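Local coordinates for aminoglycoside N(3)-acetyltransferase III (Serratia marcescens, PDB 7LAO), which transfers an acetyl group from acetyl-CoA to the 3-amino group of 2-deoxystreptamine antibiotics such as gentamicin and so confers resistance to them, at residues G59-D64 with A112-H117; M122-V125 with T131-E134. One frame throughout, in Å; residues are numbered along the deposited sequence.

Interaction 1 of 2, residues G59-D64 with A112-H117; sequences GYASWD and ARRSAH
Ala-61, the first residue beyond the end of strand 56-60, turns its CB toward Arg-114, and this methyl lies 4.3 Å from NE of the arginine, oblique to the guanidinium plane. At Ser-62 the backbone makes the central polar contact: Arg-114 NH2 donates to Ser-62 O over 2.7 Å. The donor lies nearly in line with the C=O bond, at a C=O...N angle of 166°, and the oxygen sits only 7° out of the guanidinium plane, so the group is met at its edge. CB of Ser-62 points away from 112-117, and OG bonds to Asp-119 O. Trp-63 adds a loose van der Waals contact, its CA 4.3 Å from Arg-114 NH2. The arginine spans the gap because CG is anti to the backbone N (chi1 -167°) and the chain runs extended from CG to NE. Its guanidinium is gripped further by the carbonyls of Leu-90, Ser-93 and Gly-94 and by Ser-121 OG, which should fix the rotation of the group. The arrangement is that of a buried arginine, reaching from edge strand 113-114 of the mixed sheet and tying the carbonyl of Ser-62, just past the end of strand 56-60, to those of residues 90-94.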
loop_
_atom_site.group_PDB
_atom_site.type_symbol
_atom_site.label_atom_id
_atom_site.label_comp_id
_atom_site.label_asym_id
_atom_site.label_seq_id
_atom_site.Cartn_x
_atom_site.Cartn_y
_atom_site.Cartn_z
ATOM N N GLY A 59 4.077 1.203 -4.519
ATOM C CA GLY A 59 3.813 1.929 -3.290
ATOM C C GLY A 59 2.349 2.276 -3.201
ATOM O O GLY A 59 1.654 2.398 -4.223
ATOM N N TYR A 60 1.886 2.491 -1.972
ATOM C CA TYR A 60 0.488 2.824 -1.706
ATOM C C TYR A 60 0.377 4.333 -1.572
ATOM O O TYR A 60 0.646 4.902 -0.513
ATOM C CB TYR A 60 0.022 2.092 -0.458
ATOM C CG TYR A 60 -1.420 2.152 -0.077
ATOM C CD1 TYR A 60 -2.417 2.596 -0.963
ATOM C CD2 TYR A 60 -1.799 1.772 1.200
ATOM C CE1 TYR A 60 -3.756 2.642 -0.563
ATOM C CE2 TYR A 60 -3.115 1.815 1.612
ATOM C CZ TYR A 60 -4.096 2.233 0.734
ATOM O OH TYR A 60 -5.400 2.274 1.165
ATOM N N ALA A 61 -0.023 4.998 -2.667
ATOM C CA ALA A 61 0.077 6.459 -2.719
ATOM C C ALA A 61 -1.170 7.142 -2.167
ATOM O O ALA A 61 -1.074 8.137 -1.441
ATOM C CB ALA A 61 0.323 6.927 -4.158
ATOM N N SER A 62 -2.344 6.662 -2.551
ATOM C CA SER A 62 -3.611 7.249 -2.083
ATOM C C SER A 62 -3.613 8.726 -2.505
ATOM O O SER A 62 -3.054 9.076 -3.560
ATOM C CB SER A 62 -3.799 6.997 -0.593
ATOM O OG SER A 62 -4.942 7.702 -0.102
ATOM N N TRP A 63 -4.183 9.623 -1.708
ATOM C CA TRP A 63 -4.380 10.997 -2.156
ATOM C C TRP A 63 -4.476 11.904 -0.936
ATOM O O TRP A 63 -5.220 11.596 -0.002
ATOM C CB TRP A 63 -5.662 11.064 -3.006
ATOM C CG TRP A 63 -5.992 12.400 -3.677
ATOM C CD1 TRP A 63 -5.144 13.431 -3.938
ATOM C CD2 TRP A 63 -7.284 12.810 -4.139
ATOM N NE1 TRP A 63 -5.825 14.469 -4.562
ATOM C CE2 TRP A 63 -7.143 14.108 -4.695
ATOM C CE3 TRP A 63 -8.547 12.203 -4.150
ATOM C CZ2 TRP A 63 -8.213 14.807 -5.238
ATOM C CZ3 TRP A 63 -9.610 12.894 -4.701
ATOM C CH2 TRP A 63 -9.437 14.187 -5.237
ATOM N N ASP A 64 -3.768 13.042 -0.967
ATOM C CA ASP A 64 -3.794 13.973 0.154
ATOM C C ASP A 64 -5.090 14.779 0.253
ATOM O O ASP A 64 -5.266 15.491 1.248
ATOM C CB ASP A 64 -2.572 14.917 0.088
ATOM C CG ASP A 64 -2.576 15.844 -1.138
ATOM O OD1 ASP A 64 -2.086 16.979 -1.005
ATOM O OD2 ASP A 64 -3.069 15.461 -2.226
ATOM N N ALA A 112 7.231 5.983 -14.079
ATOM C CA ALA A 112 6.298 5.540 -13.053
ATOM C C ALA A 112 4.871 5.752 -13.540
ATOM O O ALA A 112 4.604 6.624 -14.362
ATOM C CB ALA A 112 6.512 6.289 -11.725
ATOM N N ARG A 113 3.952 4.905 -13.064
ATOM C CA ARG A 113 2.540 5.031 -13.406
ATOM C C ARG A 113 1.741 5.021 -12.115
ATOM O O ARG A 113 2.217 4.559 -11.076
ATOM C CB ARG A 113 2.072 3.891 -14.329
ATOM C CG ARG A 113 3.078 3.551 -15.440
ATOM C CD ARG A 113 2.466 2.557 -16.504
ATOM N NE ARG A 113 1.340 3.176 -17.205
ATOM C CZ ARG A 113 1.420 3.946 -18.296
ATOM N NH1 ARG A 113 2.593 4.245 -18.854
ATOM N NH2 ARG A 113 0.302 4.443 -18.817
ATOM N N ARG A 114 0.524 5.539 -12.180
ATOM C CA ARG A 114 -0.303 5.683 -10.989
ATOM C C ARG A 114 -1.689 5.157 -11.295
ATOM O O ARG A 114 -2.197 5.364 -12.392
ATOM C CB ARG A 114 -0.425 7.152 -10.527
ATOM C CG ARG A 114 -0.993 7.292 -9.141
ATOM C CD ARG A 114 -1.170 8.766 -8.810
ATOM N NE ARG A 114 -1.544 9.016 -7.408
ATOM C CZ ARG A 114 -1.537 10.242 -6.886
ATOM N NH1 ARG A 114 -1.140 11.246 -7.645
ATOM N NH2 ARG A 114 -1.877 10.464 -5.617
ATOM N N SER A 115 -2.288 4.474 -10.326
ATOM C CA SER A 115 -3.606 3.900 -10.557
ATOM C C SER A 115 -4.699 4.950 -10.338
ATOM O O SER A 115 -4.508 5.956 -9.650
ATOM C CB SER A 115 -3.793 2.681 -9.642
ATOM O OG SER A 115 -4.291 3.060 -8.384
ATOM N N ALA A 116 -5.862 4.711 -10.946
ATOM C CA ALA A 116 -6.908 5.731 -11.036
ATOM C C ALA A 116 -7.903 5.714 -9.876
ATOM O O ALA A 116 -8.812 6.553 -9.862
ATOM C CB ALA A 116 -7.689 5.581 -12.357
ATOM N N HIS A 117 -7.796 4.775 -8.932
ATOM C CA HIS A 117 -8.669 4.789 -7.745
ATOM C C HIS A 117 -8.159 5.883 -6.825
ATOM O O HIS A 117 -7.079 5.730 -6.260
ATOM C CB HIS A 117 -8.655 3.425 -7.034
ATOM C CG HIS A 117 -9.706 3.256 -5.967
ATOM N ND1 HIS A 117 -9.804 4.088 -4.868
ATOM C CD2 HIS A 117 -10.681 2.323 -5.815
ATOM C CE1 HIS A 117 -10.810 3.698 -4.106
ATOM N NE2 HIS A 117 -11.356 2.627 -4.657
#

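Interaction 2 of 2, residues M122-V125 with T131-E134; sequences MVAV and TLTE
Thr-133 and Ala-124 meet methyl to methyl where helix 129-133 packs on one face of strand 122-125, a beta-alpha unit in which the helix that follows the strand folds back on the mixed sheet of this Antibiotic_NAT enzyme. Thr-133 CG2 approaches Ala-124 CB to 3.9 Å, and these two residues bury more surface in the contact than any others of the two segments. The same methyl lies 3.9 Å from Met-122 O, so one branch of the threonine touches both a side chain and the strand backbone. With chi1 of 56° OG1 lies between the backbone N and the carbonyl carbon, which leaves CG2 anti to the carbonyl carbon and beside N. The hydroxyl branch serves the helix instead: OG1 bonds to Ala-129 O, one turn back, satisfying a buried polar atom without recourse to the strand. One residue earlier, Leu-132 brings CD1 to 4.2 Å from Ala-124 CB, and the small alanine side chain is thus approached by both helix residues. Leu-132 also touches Thr-56 and Met-58 of strand 56-60, while on the other face of strand 122-125 Val-123 packs on helix 102-108. Met-122 CB starts toward the helix but comes no nearer than 5.0 Å to Thr-133 CG2, and the rest of the side chain bends off.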
loop_
_atom_site.group_PDB
_atom_site.type_symbol
_atom_site.label_atom_id
_atom_site.label_comp_id
_atom_site.label_asym_id
_atom_site.label_seq_id
_atom_site.Cartn_x
_atom_site.Cartn_y
_atom_site.Cartn_z
ATOM N N MET A 122 -2.429 3.582 -6.273
ATOM C CA MET A 122 -1.151 2.893 -6.164
ATOM C C MET A 122 -0.182 3.463 -7.188
ATOM O O MET A 122 -0.597 3.879 -8.260
ATOM C CB MET A 122 -1.299 1.388 -6.430
ATOM C CG MET A 122 -2.308 0.724 -5.548
ATOM S SD MET A 122 -1.599 0.284 -3.931
ATOM C CE MET A 122 -3.107 -0.299 -3.177
ATOM N N VAL A 123 1.112 3.467 -6.858
ATOM C CA VAL A 123 2.147 3.894 -7.789
ATOM C C VAL A 123 2.992 2.657 -8.039
ATOM O O VAL A 123 3.238 1.870 -7.107
ATOM C CB VAL A 123 2.995 5.082 -7.251
ATOM C CG1 VAL A 123 3.620 4.744 -5.830
ATOM C CG2 VAL A 123 4.115 5.415 -8.193
ATOM N N ALA A 124 3.414 2.461 -9.290
ATOM C CA ALA A 124 4.317 1.361 -9.663
ATOM C C ALA A 124 5.280 1.797 -10.765
ATOM O O ALA A 124 4.943 2.638 -11.619
ATOM C CB ALA A 124 3.577 0.113 -10.135
ATOM N N VAL A 125 6.467 1.186 -10.769
ATOM C CA VAL A 125 7.558 1.609 -11.657
ATOM C C VAL A 125 8.372 0.395 -12.033
ATOM O O VAL A 125 8.971 -0.234 -11.142
ATOM C CB VAL A 125 8.525 2.605 -10.975
ATOM C CG1 VAL A 125 9.273 3.359 -12.038
ATOM C CG2 VAL A 125 7.841 3.472 -9.952
ATOM N N THR A 131 0.450 -3.191 -15.756
ATOM C CA THR A 131 -0.191 -4.410 -15.220
ATOM C C THR A 131 -0.702 -4.187 -13.786
ATOM O O THR A 131 -1.850 -4.515 -13.462
ATOM C CB THR A 131 0.812 -5.584 -15.260
ATOM O OG1 THR A 131 1.194 -5.854 -16.599
ATOM C CG2 THR A 131 0.213 -6.933 -14.604
ATOM N N LEU A 132 0.121 -3.578 -12.926
ATOM C CA LEU A 132 -0.298 -3.409 -11.543
ATOM C C LEU A 132 -1.352 -2.316 -11.394
ATOM O O LEU A 132 -2.344 -2.519 -10.657
ATOM C CB LEU A 132 0.910 -3.128 -10.643
ATOM C CG LEU A 132 1.792 -4.367 -10.562
ATOM C CD1 LEU A 132 3.218 -4.072 -9.926
ATOM C CD2 LEU A 132 1.067 -5.442 -9.771
ATOM N N THR A 133 -1.197 -1.183 -12.119
ATOM C CA THR A 133 -2.011 -0.003 -11.852
ATOM C C THR A 133 -3.339 0.047 -12.609
ATOM O O THR A 133 -4.148 0.947 -12.333
ATOM C CB THR A 133 -1.204 1.274 -12.151
ATOM O OG1 THR A 133 -0.737 1.246 -13.499
ATOM C CG2 THR A 133 0.033 1.346 -11.206
ATOM N N GLU A 134 -3.585 -0.870 -13.559
ATOM C CA GLU A 134 -4.855 -0.917 -14.290
ATOM C C GLU A 134 -5.347 -2.362 -14.342
ATOM O O GLU A 134 -4.560 -3.262 -14.684
ATOM C CB GLU A 134 -4.663 -0.389 -15.730
ATOM C CG GLU A 134 -4.320 1.090 -15.842
ATOM C CD GLU A 134 -4.105 1.515 -17.298
ATOM O OE1 GLU A 134 -2.942 1.817 -17.690
ATOM O OE2 GLU A 134 -5.112 1.482 -18.064
#

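Both contacts are buried and adjoin in the same sheet, their centres about 8 Å apart. Interaction 1 joins the chain around edge strand 113-114 to the loop after strand 56-60, whereas interaction 2 sets a helix against strand 122-125, which lies between those two strands. Backbone pairing links them: Ser-115 N lies 2.7 Å from Met-122 O and Gly-59 N 2.8 Å from Val-123 O, both probable hydrogen bonds. Chemistry changes with place. Beyond the strand end, where loop carbonyls gather, a charged side chain makes the connection; over the sheet face, apolar groups suffice. The two also touch directly, Ser-115 CB packing 3.2 Å from Thr-133 O.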